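Local structure of lysosome-associated membrane glycoprotein 3 (Homo sapiens, 4AKM) at residues A[18-23]-A[147-152]; A[86-91]-A[95-100]; A[108-111]-A[115-118]. The protein takes part in the unfolded protein response and in fusion of lysosomes with autophagosomes, and is represented here by the membrane-proximal part of its luminal region. All blocks are in the same frame, centred on the assembly; numbering follows the deposited sequence.

Contact 1: A[18-23]-A[147-152]; sequences KAEMGI and DHFGNV
The aliphatic chain of K18 lies over one face of the F149 ring, the two side chains crossing at about a right angle. Its CD does most of the touching: it sits 3.5 Å from F149 CZ and 3.8 Å from the ring centroid, only 23° off the ring normal, which places it over the face in a CH-pi contact. With CG anti to the backbone N (chi1 -168°), K18 runs out extended as far as CE, then bends at chi4, which turns NZ alongside the strand toward E20. There NZ meets E20 OE2 at 3.3 Å, a weak salt bridge between residues two apart on strand 14-27, whose side chains therefore leave the same side of it.

E20 reaches the phenyl group differently. Its OE2 lies in the ring plane, 3.4 Å from F149 CE2, and the carboxylate stands at 90° to the ring. An acidic oxygen suits this place because the C-H rim of an aromatic ring carries a slight positive charge, whereas its face is electron-rich.

F149 belongs to the loop that follows strand 137-141. Its ring also packs on Q138 and Q140 of that strand, and G150 N hydrogen-bonds to Q140 OE1; K18 and E20 pair through their backbones with the same two glutamines.

No hydrogen bond joins the two segments. Across them the loop is held by contacts of a phenyl group that offers its face to methylene groups and its edge to a carboxylate; K18 and E20 are partly exposed and probably offset each other's charge.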
ATOM      1  N   LYS A  18       0.083   7.127  -8.721  1.00 62.46           N
ATOM      2  CA  LYS A  18       0.406   8.213  -7.806  1.00 57.53           C
ATOM      3  C   LYS A  18      -0.194   7.855  -6.456  1.00 61.79           C
ATOM      4  O   LYS A  18      -1.401   7.668  -6.345  1.00 59.31           O
ATOM      5  CB  LYS A  18      -0.177   9.531  -8.313  1.00 55.78           C
ATOM      6  CG  LYS A  18       0.335  10.769  -7.597  1.00 61.50           C
ATOM      7  CD  LYS A  18      -0.576  11.962  -7.867  1.00 73.89           C
ATOM      8  CE  LYS A  18       0.139  13.292  -7.658  1.00 77.56           C
ATOM      9  NZ  LYS A  18       0.798  13.389  -6.326  1.00 70.62           N
ATOM     10  N   ALA A  19       0.639   7.747  -5.427  1.00 55.73           N
ATOM     11  CA  ALA A  19       0.135   7.321  -4.129  1.00 51.95           C
ATOM     12  C   ALA A  19       0.767   8.068  -2.968  1.00 46.46           C
ATOM     13  O   ALA A  19       1.978   8.057  -2.771  1.00 45.88           O
ATOM     14  CB  ALA A  19       0.295   5.816  -3.955  1.00 49.73           C
ATOM     15  N   GLU A  20      -0.089   8.729  -2.208  1.00 53.91           N
ATOM     16  CA  GLU A  20       0.297   9.368  -0.970  1.00 49.66           C
ATOM     17  C   GLU A  20      -0.380   8.590   0.132  1.00 47.06           C
ATOM     18  O   GLU A  20      -1.540   8.220  -0.003  1.00 50.38           O
ATOM     19  CB  GLU A  20      -0.178  10.811  -0.967  1.00 46.88           C
ATOM     20  CG  GLU A  20       0.245  11.583  -2.205  1.00 58.17           C
ATOM     21  CD  GLU A  20      -0.377  12.961  -2.262  1.00 61.73           C
ATOM     22  OE1 GLU A  20      -1.212  13.258  -1.390  1.00 65.12           O
ATOM     23  OE2 GLU A  20      -0.035  13.744  -3.172  1.00 65.52           O
ATOM     24  N   MET A  21       0.354   8.317   1.204  1.00 48.17           N
ATOM     25  CA  MET A  21      -0.172   7.570   2.343  1.00 46.55           C
ATOM     26  C   MET A  21       0.908   7.377   3.387  1.00 46.57           C
ATOM     27  O   MET A  21       2.095   7.559   3.121  1.00 48.07           O
ATOM     28  CB  MET A  21      -0.712   6.198   1.923  1.00 44.01           C
ATOM     29  CG  MET A  21       0.329   5.253   1.326  1.00 44.72           C
ATOM     30  SD  MET A  21      -0.329   4.097   0.095  1.00 49.49           S
ATOM     31  CE  MET A  21      -1.608   3.270   1.022  1.00 44.03           C
ATOM     32  N   GLY A  22       0.471   7.013   4.583  1.00 40.91           N
ATOM     33  CA  GLY A  22       1.348   6.590   5.646  1.00 43.39           C
ATOM     34  C   GLY A  22       1.072   5.121   5.830  1.00 40.95           C
ATOM     35  O   GLY A  22      -0.068   4.677   5.702  1.00 42.38           O
ATOM     36  N   ILE A  23       2.119   4.357   6.108  1.00 44.50           N
ATOM     37  CA  ILE A  23       1.982   2.915   6.243  1.00 42.05           C
ATOM     38  C   ILE A  23       2.700   2.416   7.492  1.00 37.92           C
ATOM     39  O   ILE A  23       3.801   2.859   7.825  1.00 36.02           O
ATOM     40  CB  ILE A  23       2.454   2.176   4.967  1.00 36.01           C
ATOM     41  CG1 ILE A  23       1.572   2.574   3.785  1.00 37.43           C
ATOM     42  CG2 ILE A  23       2.405   0.673   5.157  1.00 29.84           C
ATOM     43  CD1 ILE A  23       2.215   2.346   2.445  1.00 49.86           C
ATOM     44  N   ASP A 147      -1.192  14.821 -14.649  1.00124.80           N
ATOM     45  CA  ASP A 147      -0.510  14.579 -13.374  1.00123.87           C
ATOM     46  C   ASP A 147      -1.260  15.127 -12.160  1.00122.92           C
ATOM     47  O   ASP A 147      -0.646  15.549 -11.179  1.00118.39           O
ATOM     48  CB  ASP A 147       0.915  15.141 -13.407  1.00124.15           C
ATOM     49  CG  ASP A 147       1.763  14.506 -14.486  1.00127.52           C
ATOM     50  OD1 ASP A 147       1.190  13.830 -15.367  1.00126.13           O
ATOM     51  OD2 ASP A 147       3.000  14.683 -14.456  1.00124.20           O
ATOM     52  N   HIS A 148      -2.587  15.119 -12.233  1.00121.02           N
ATOM     53  CA  HIS A 148      -3.411  15.585 -11.126  1.00117.22           C
ATOM     54  C   HIS A 148      -4.330  14.483 -10.622  1.00107.97           C
ATOM     55  O   HIS A 148      -4.653  13.546 -11.353  1.00105.72           O
ATOM     56  CB  HIS A 148      -4.258  16.789 -11.543  1.00120.94           C
ATOM     57  CG  HIS A 148      -3.463  18.028 -11.809  1.00126.15           C
ATOM     58  ND1 HIS A 148      -3.124  18.438 -13.080  1.00130.60           N
ATOM     59  CD2 HIS A 148      -2.944  18.951 -10.964  1.00128.09           C
ATOM     60  CE1 HIS A 148      -2.429  19.559 -13.008  1.00132.49           C
ATOM     61  NE2 HIS A 148      -2.305  19.892 -11.735  1.00130.87           N
ATOM     62  N   PHE A 149      -4.750  14.607  -9.368  1.00105.00           N
ATOM     63  CA  PHE A 149      -5.723  13.687  -8.793  1.00102.40           C
ATOM     64  C   PHE A 149      -7.094  13.855  -9.448  1.00102.20           C
ATOM     65  O   PHE A 149      -7.547  14.977  -9.690  1.00102.79           O
ATOM     66  CB  PHE A 149      -5.821  13.881  -7.276  1.00 97.70           C
ATOM     67  CG  PHE A 149      -4.715  13.211  -6.504  1.00 90.67           C
ATOM     68  CD1 PHE A 149      -4.582  11.830  -6.522  1.00 85.15           C
ATOM     69  CD2 PHE A 149      -3.818  13.957  -5.755  1.00 85.44           C
ATOM     70  CE1 PHE A 149      -3.569  11.203  -5.815  1.00 77.73           C
ATOM     71  CE2 PHE A 149      -2.804  13.338  -5.044  1.00 79.69           C
ATOM     72  CZ  PHE A 149      -2.682  11.958  -5.072  1.00 76.28           C
ATOM     73  N   GLY A 150      -7.750  12.732  -9.727  1.00 94.15           N
ATOM     74  CA  GLY A 150      -9.034  12.730 -10.405  1.00 89.39           C
ATOM     75  C   GLY A 150     -10.189  13.321  -9.616  1.00 93.80           C
ATOM     76  O   GLY A 150      -9.993  14.069  -8.654  1.00 90.61           O
ATOM     77  N   ASN A 151     -11.404  12.967 -10.026  1.00 96.38           N
ATOM     78  CA  ASN A 151     -12.630  13.525  -9.454  1.00 99.01           C
ATOM     79  C   ASN A 151     -12.890  13.148  -7.989  1.00 99.87           C
ATOM     80  O   ASN A 151     -13.943  13.479  -7.445  1.00106.57           O
ATOM     81  CB  ASN A 151     -13.838  13.138 -10.321  1.00102.86           C
ATOM     82  CG  ASN A 151     -14.913  14.215 -10.355  1.00110.07           C
ATOM     83  OD1 ASN A 151     -14.971  15.083  -9.481  1.00108.29           O
ATOM     84  ND2 ASN A 151     -15.773  14.159 -11.370  1.00108.93           N
ATOM     85  N   VAL A 152     -11.940  12.443  -7.372  1.00 91.46           N
ATOM     86  CA  VAL A 152     -11.979  12.096  -5.943  1.00 92.46           C
ATOM     87  C   VAL A 152     -13.144  11.178  -5.512  1.00 95.12           C
ATOM     88  O   VAL A 152     -14.174  11.089  -6.182  1.00100.11           O
ATOM     89  CB  VAL A 152     -11.885  13.364  -5.029  1.00 98.87           C
ATOM     90  CG1 VAL A 152     -13.233  13.708  -4.397  1.00 98.66           C
ATOM     91  CG2 VAL A 152     -10.814  13.184  -3.960  1.00 95.87           C
TER

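Contact 2: A[86-91]-A[95-100]; sequences GAYLTV and ETVYQG. Unlike the reference sequence in segment 95-100: V97 (reference Ile).
A beta hairpin joins strands 80-90 and 97-110, at one margin of the five-stranded antiparallel sheet, and this contact is its loop end. A87 faces G100 and L89 faces Y98 in hydrogen-bonded pairs, each with two backbone bonds; the L89 pair, for example, has Y98 N to L89 O at 2.8 Å. Toward the connecting loop V91 N gives T96 O a bond of 2.8 Å that is virtually straight at 179°, while the return bond, T96 N to V91 O, is weak at 3.2 Å.

Between these lie the non-hydrogen-bonded pairs Y88-Q99 and T90-V97, whose side chains share the outer face. V97 CG1 packs against T90 OG1 at 3.3 Å, the two beta-branched side chains lying side by side and pointing the same way, and Y88 OH comes within 3.8 Å of the same methyl. The Q99 amide approaches the Y88 ring with the planes 71° apart, Q99 NE2 being 3.8 Å from Y88 CE2. Y88 also meets the ring of F68 on the next strand, and T90 OG1 hydrogen-bonds to G66 O.

A87, L89 and Y98 are on the other face, where they touch L25 and V27 of strand 14-27. Here Y98, with CG anti to its carbonyl carbon (chi1 -63°), presents its ring edge to V91 CG2 at 3.8 Å, while T96 CG2 rests over one ring face.

The chemistry is thus divided: main-chain bonds fix the register, A87, L89 and the Y98 ring face the other sheet, and the largely exposed outer face mixes hydroxyl and amide groups with the V97 methyls and Y88 ring.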
ATOM      1  N   GLY A  86       1.263  -7.415  -0.288  1.00 37.29           N
ATOM      2  CA  GLY A  86       2.301  -8.243   0.274  1.00 35.60           C
ATOM      3  C   GLY A  86       3.212  -7.408   1.135  1.00 36.08           C
ATOM      4  O   GLY A  86       3.391  -6.227   0.888  1.00 30.49           O
ATOM      5  N   ALA A  87       3.777  -8.020   2.166  1.00 40.06           N
ATOM      6  CA  ALA A  87       4.775  -7.338   2.965  1.00 36.31           C
ATOM      7  C   ALA A  87       5.829  -8.291   3.498  1.00 36.40           C
ATOM      8  O   ALA A  87       5.602  -9.505   3.642  1.00 36.53           O
ATOM      9  CB  ALA A  87       4.137  -6.561   4.095  1.00 34.22           C
ATOM     10  N   TYR A  88       6.982  -7.704   3.786  1.00 34.00           N
ATOM     11  CA  TYR A  88       8.136  -8.436   4.257  1.00 39.86           C
ATOM     12  C   TYR A  88       8.842  -7.509   5.230  1.00 41.16           C
ATOM     13  O   TYR A  88       9.097  -6.346   4.907  1.00 39.82           O
ATOM     14  CB  TYR A  88       9.021  -8.734   3.055  1.00 42.73           C
ATOM     15  CG  TYR A  88      10.256  -9.577   3.276  1.00 44.13           C
ATOM     16  CD1 TYR A  88      11.420  -9.020   3.794  1.00 44.16           C
ATOM     17  CD2 TYR A  88      10.277 -10.916   2.908  1.00 45.40           C
ATOM     18  CE1 TYR A  88      12.560  -9.779   3.972  1.00 45.44           C
ATOM     19  CE2 TYR A  88      11.418 -11.687   3.080  1.00 52.94           C
ATOM     20  CZ  TYR A  88      12.556 -11.111   3.611  1.00 52.95           C
ATOM     21  OH  TYR A  88      13.694 -11.867   3.786  1.00 55.34           O
ATOM     22  N   LEU A  89       9.145  -8.017   6.419  1.00 36.11           N
ATOM     23  CA  LEU A  89       9.719  -7.197   7.476  1.00 47.20           C
ATOM     24  C   LEU A  89      10.722  -7.979   8.311  1.00 50.57           C
ATOM     25  O   LEU A  89      10.405  -9.043   8.813  1.00 46.89           O
ATOM     26  CB  LEU A  89       8.611  -6.666   8.390  1.00 43.35           C
ATOM     27  CG  LEU A  89       9.095  -5.764   9.520  1.00 44.93           C
ATOM     28  CD1 LEU A  89       9.768  -4.534   8.940  1.00 47.99           C
ATOM     29  CD2 LEU A  89       7.951  -5.379  10.433  1.00 50.91           C
ATOM     30  N   THR A  90      11.927  -7.441   8.469  1.00 54.19           N
ATOM     31  CA  THR A  90      12.935  -8.065   9.323  1.00 55.27           C
ATOM     32  C   THR A  90      12.998  -7.382  10.684  1.00 62.82           C
ATOM     33  O   THR A  90      13.045  -6.155  10.764  1.00 70.57           O
ATOM     34  CB  THR A  90      14.335  -8.002   8.683  1.00 58.66           C
ATOM     35  OG1 THR A  90      14.264  -8.416   7.313  1.00 54.43           O
ATOM     36  CG2 THR A  90      15.305  -8.907   9.424  1.00 66.36           C
ATOM     37  N   VAL A  91      12.989  -8.171  11.753  1.00 70.55           N
ATOM     38  CA  VAL A  91      13.292  -7.638  13.084  1.00 82.02           C
ATOM     39  C   VAL A  91      14.648  -8.176  13.550  1.00 91.26           C
ATOM     40  O   VAL A  91      14.969  -9.346  13.334  1.00 90.58           O
ATOM     41  CB  VAL A  91      12.175  -7.934  14.121  1.00 73.65           C
ATOM     42  CG1 VAL A  91      10.850  -7.363  13.653  1.00 67.05           C
ATOM     43  CG2 VAL A  91      12.046  -9.422  14.382  1.00 76.69           C
ATOM     44  N   GLU A  95      15.402 -12.465  15.847  1.00105.40           N
ATOM     45  CA  GLU A  95      16.011 -12.375  14.513  1.00102.10           C
ATOM     46  C   GLU A  95      15.051 -12.949  13.492  1.00 90.78           C
ATOM     47  O   GLU A  95      15.380 -13.913  12.802  1.00 90.31           O
ATOM     48  CB  GLU A  95      17.332 -13.144  14.423  1.00108.55           C
ATOM     49  CG  GLU A  95      18.502 -12.304  13.905  1.00113.74           C
ATOM     50  CD  GLU A  95      19.747 -12.435  14.769  1.00123.05           C
ATOM     51  OE1 GLU A  95      20.485 -13.435  14.612  1.00125.17           O
ATOM     52  OE2 GLU A  95      19.981 -11.540  15.613  1.00119.70           O
ATOM     53  N   THR A  96      13.864 -12.366  13.395  1.00 80.97           N
ATOM     54  CA  THR A  96      12.822 -12.945  12.562  1.00 74.50           C
ATOM     55  C   THR A  96      12.467 -12.067  11.365  1.00 65.23           C
ATOM     56  O   THR A  96      12.407 -10.845  11.479  1.00 62.54           O
ATOM     57  CB  THR A  96      11.548 -13.209  13.395  1.00 65.67           C
ATOM     58  OG1 THR A  96      11.897 -13.922  14.589  1.00 74.36           O
ATOM     59  CG2 THR A  96      10.525 -14.014  12.597  1.00 60.81           C
ATOM     60  N   VAL A  97      12.263 -12.698  10.212  1.00 54.13           N
ATOM     61  CA  VAL A  97      11.529 -12.057   9.133  1.00 54.36           C
ATOM     62  C   VAL A  97      10.066 -12.505   9.175  1.00 56.35           C
ATOM     63  O   VAL A  97       9.765 -13.699   9.211  1.00 59.67           O
ATOM     64  CB  VAL A  97      12.151 -12.309   7.733  1.00 55.03           C
ATOM     65  CG1 VAL A  97      13.477 -11.581   7.602  1.00 52.78           C
ATOM     66  CG2 VAL A  97      12.314 -13.799   7.453  1.00 57.92           C
ATOM     67  N   TYR A  98       9.163 -11.533   9.214  1.00 51.41           N
ATOM     68  CA  TYR A  98       7.735 -11.779   9.128  1.00 50.22           C
ATOM     69  C   TYR A  98       7.271 -11.368   7.747  1.00 45.22           C
ATOM     70  O   TYR A  98       7.730 -10.369   7.205  1.00 44.11           O
ATOM     71  CB  TYR A  98       6.989 -10.963  10.182  1.00 44.35           C
ATOM     72  CG  TYR A  98       7.336 -11.333  11.604  1.00 52.36           C
ATOM     73  CD1 TYR A  98       6.638 -12.335  12.270  1.00 51.12           C
ATOM     74  CD2 TYR A  98       8.358 -10.682  12.282  1.00 49.14           C
ATOM     75  CE1 TYR A  98       6.952 -12.678  13.571  1.00 50.70           C
ATOM     76  CE2 TYR A  98       8.676 -11.016  13.580  1.00 55.59           C
ATOM     77  CZ  TYR A  98       7.970 -12.015  14.222  1.00 59.65           C
ATOM     78  OH  TYR A  98       8.283 -12.356  15.521  1.00 67.29           O
ATOM     79  N   GLN A  99       6.358 -12.128   7.169  1.00 39.60           N
ATOM     80  CA  GLN A  99       5.843 -11.744   5.871  1.00 40.98           C
ATOM     81  C   GLN A  99       4.466 -12.312   5.592  1.00 43.63           C
ATOM     82  O   GLN A  99       3.984 -13.199   6.297  1.00 41.76           O
ATOM     83  CB  GLN A  99       6.816 -12.127   4.760  1.00 40.14           C
ATOM     84  CG  GLN A  99       7.198 -13.579   4.729  1.00 41.24           C
ATOM     85  CD  GLN A  99       7.909 -13.930   3.450  1.00 46.97           C
ATOM     86  OE1 GLN A  99       7.449 -13.583   2.363  1.00 49.49           O
ATOM     87  NE2 GLN A  99       9.049 -14.605   3.566  1.00 51.92           N
ATOM     88  N   GLY A 100       3.823 -11.781   4.561  1.00 42.23           N
ATOM     89  CA  GLY A 100       2.489 -12.246   4.249  1.00 42.49           C
ATOM     90  C   GLY A 100       1.891 -11.573   3.043  1.00 45.69           C
ATOM     91  O   GLY A 100       2.258 -10.446   2.698  1.00 42.19           O
TER

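Contact 3: A[108-111]-A[115-118]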
ATOM      1  N   PHE A 108     -10.074  -0.359  -1.595  1.00 55.95           N
ATOM      2  CA  PHE A 108     -10.039   1.025  -2.056  1.00 63.23           C
ATOM      3  C   PHE A 108     -10.572   1.118  -3.475  1.00 61.75           C
ATOM      4  O   PHE A 108     -10.037   1.862  -4.291  1.00 62.66           O
ATOM      5  CB  PHE A 108      -8.622   1.614  -2.014  1.00 60.95           C
ATOM      6  CG  PHE A 108      -8.026   1.712  -0.635  1.00 59.28           C
ATOM      7  CD1 PHE A 108      -8.689   1.218   0.478  1.00 62.39           C
ATOM      8  CD2 PHE A 108      -6.798   2.323  -0.458  1.00 55.39           C
ATOM      9  CE1 PHE A 108      -8.126   1.316   1.736  1.00 60.25           C
ATOM     10  CE2 PHE A 108      -6.233   2.427   0.794  1.00 52.42           C
ATOM     11  CZ  PHE A 108      -6.897   1.924   1.895  1.00 57.95           C
ATOM     12  N   GLN A 109     -11.613   0.350  -3.776  1.00 65.28           N
ATOM     13  CA  GLN A 109     -12.171   0.345  -5.125  1.00 70.34           C
ATOM     14  C   GLN A 109     -12.725   1.721  -5.504  1.00 70.29           C
ATOM     15  O   GLN A 109     -13.497   2.319  -4.752  1.00 63.86           O
ATOM     16  CB  GLN A 109     -13.248  -0.732  -5.269  1.00 69.23           C
ATOM     17  CG  GLN A 109     -13.681  -0.972  -6.711  1.00 72.68           C
ATOM     18  CD  GLN A 109     -14.786  -2.007  -6.827  1.00 79.78           C
ATOM     19  OE1 GLN A 109     -15.387  -2.405  -5.827  1.00 79.48           O
ATOM     20  NE2 GLN A 109     -15.059  -2.447  -8.050  1.00 80.56           N
ATOM     21  N   THR A 110     -12.327   2.209  -6.677  1.00 68.02           N
ATOM     22  CA  THR A 110     -12.640   3.568  -7.102  1.00 73.86           C
ATOM     23  C   THR A 110     -12.940   3.613  -8.593  1.00 78.80           C
ATOM     24  O   THR A 110     -12.266   2.944  -9.377  1.00 75.28           O
ATOM     25  CB  THR A 110     -11.448   4.509  -6.840  1.00 74.73           C
ATOM     26  OG1 THR A 110     -11.059   4.419  -5.466  1.00 73.60           O
ATOM     27  CG2 THR A 110     -11.805   5.953  -7.172  1.00 77.13           C
ATOM     28  N   ALA A 111     -13.941   4.406  -8.977  1.00 78.96           N
ATOM     29  CA  ALA A 111     -14.283   4.599 -10.386  1.00 82.05           C
ATOM     30  C   ALA A 111     -13.067   5.082 -11.168  1.00 77.55           C
ATOM     31  O   ALA A 111     -12.346   5.972 -10.716  1.00 77.89           O
ATOM     32  CB  ALA A 111     -15.429   5.588 -10.521  1.00 76.76           C
ATOM     33  N   SER A 115      -9.859   9.523  -8.078  1.00 82.58           N
ATOM     34  CA  SER A 115      -8.837   9.183  -7.097  1.00 78.10           C
ATOM     35  C   SER A 115      -9.493   8.669  -5.824  1.00 72.91           C
ATOM     36  O   SER A 115     -10.646   8.983  -5.542  1.00 74.42           O
ATOM     37  CB  SER A 115      -7.950  10.393  -6.790  1.00 77.32           C
ATOM     38  OG  SER A 115      -8.700  11.449  -6.220  1.00 78.41           O
ATOM     39  N   PHE A 116      -8.766   7.859  -5.067  1.00 70.62           N
ATOM     40  CA  PHE A 116      -9.284   7.366  -3.802  1.00 67.01           C
ATOM     41  C   PHE A 116      -8.677   8.140  -2.652  1.00 66.25           C
ATOM     42  O   PHE A 116      -7.463   8.302  -2.577  1.00 62.05           O
ATOM     43  CB  PHE A 116      -9.000   5.877  -3.630  1.00 62.29           C
ATOM     44  CG  PHE A 116      -9.632   5.283  -2.405  1.00 67.73           C
ATOM     45  CD1 PHE A 116     -10.951   4.863  -2.421  1.00 74.69           C
ATOM     46  CD2 PHE A 116      -8.913   5.156  -1.232  1.00 68.27           C
ATOM     47  CE1 PHE A 116     -11.534   4.319  -1.290  1.00 76.66           C
ATOM     48  CE2 PHE A 116      -9.493   4.615  -0.102  1.00 65.96           C
ATOM     49  CZ  PHE A 116     -10.801   4.196  -0.132  1.00 69.99           C
ATOM     50  N   LYS A 117      -9.532   8.617  -1.755  1.00 67.09           N
ATOM     51  CA  LYS A 117      -9.076   9.285  -0.552  1.00 58.16           C
ATOM     52  C   LYS A 117      -9.599   8.546   0.666  1.00 61.53           C
ATOM     53  O   LYS A 117     -10.748   8.111   0.683  1.00 67.62           O
ATOM     54  CB  LYS A 117      -9.557  10.733  -0.525  1.00 63.17           C
ATOM     55  CG  LYS A 117      -9.132  11.498   0.712  1.00 58.00           C
ATOM     56  CD  LYS A 117      -9.779  12.857   0.754  1.00 64.13           C
ATOM     57  CE  LYS A 117      -9.503  13.552   2.071  1.00 60.64           C
ATOM     58  NZ  LYS A 117      -8.066  13.911   2.223  1.00 59.17           N
ATOM     59  N   CYS A 118      -8.745   8.396   1.677  1.00 56.85           N
ATOM     60  CA  CYS A 118      -9.151   7.810   2.947  1.00 55.08           C
ATOM     61  C   CYS A 118      -8.143   8.112   4.040  1.00 56.71           C
ATOM     62  O   CYS A 118      -7.193   7.361   4.262  1.00 58.39           O
ATOM     63  CB  CYS A 118      -9.351   6.305   2.831  1.00 60.67           C
ATOM     64  SG  CYS A 118     -10.222   5.599   4.238  1.00 69.53           S
TER
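F116 leaves its strand with CG anti to the backbone N (chi1 -174°), which carries the ring across to segment 108-111. Its CB already lies beside T110 OG1, and the same hydroxyl oxygen borders the ring edge at CD1. Beyond CG the ring lies under F108 CB, which sits almost over its centre, 3.6 Å from the F116 centroid and 10° off its normal. On the edge away from T110, CD2 and CE2 pass under the F108 ring, CE2 being the atom nearest F108 CG. CE1 meets F108 CA, and CZ at the tip reaches F108 CD1. The F108 and F116 rings thus form an offset stack, with centroids 4.4 Å apart and planes 13° from parallel.

T110 OG1 also donates to F108 O at 3.0 Å, from above the carbonyl plane. This satisfies a buried hydroxyl within its own segment. Its CG2 packs on S115 O, so threonine serves both as a local polar link and as filler.

No hydrogen bond crosses; the contact rests on the ring stack. The chain turns a corner at F108, whose ring also touches V137, L139 and I82, and the stack joins strands of two different sheets in the hydrophobic interior of the beta-prism fold.

How the contacts relate
Contact 3 is buried, contact 2 partly so, and contact 1 lies at the surface, and their bonding follows: ring stacking in contact 3, backbone pairing in contact 2, and in contact 1 a ring with a lysine chain over one face and a carboxylate at its edge. Contacts 2 and 3 both use strand 97-110, but at opposite ends, with centres about 28 Å apart: one keeps it in its own sheet, the other ties it to the neighbouring sheet. Contacts 1 and 3 adjoin, their centres about 9 Å apart; F149 CD1 packs on S115 CB at 3.7 Å, so the loop of residues 147-152 extends from the outer face of strand 14-27 to the start of strand 116-118.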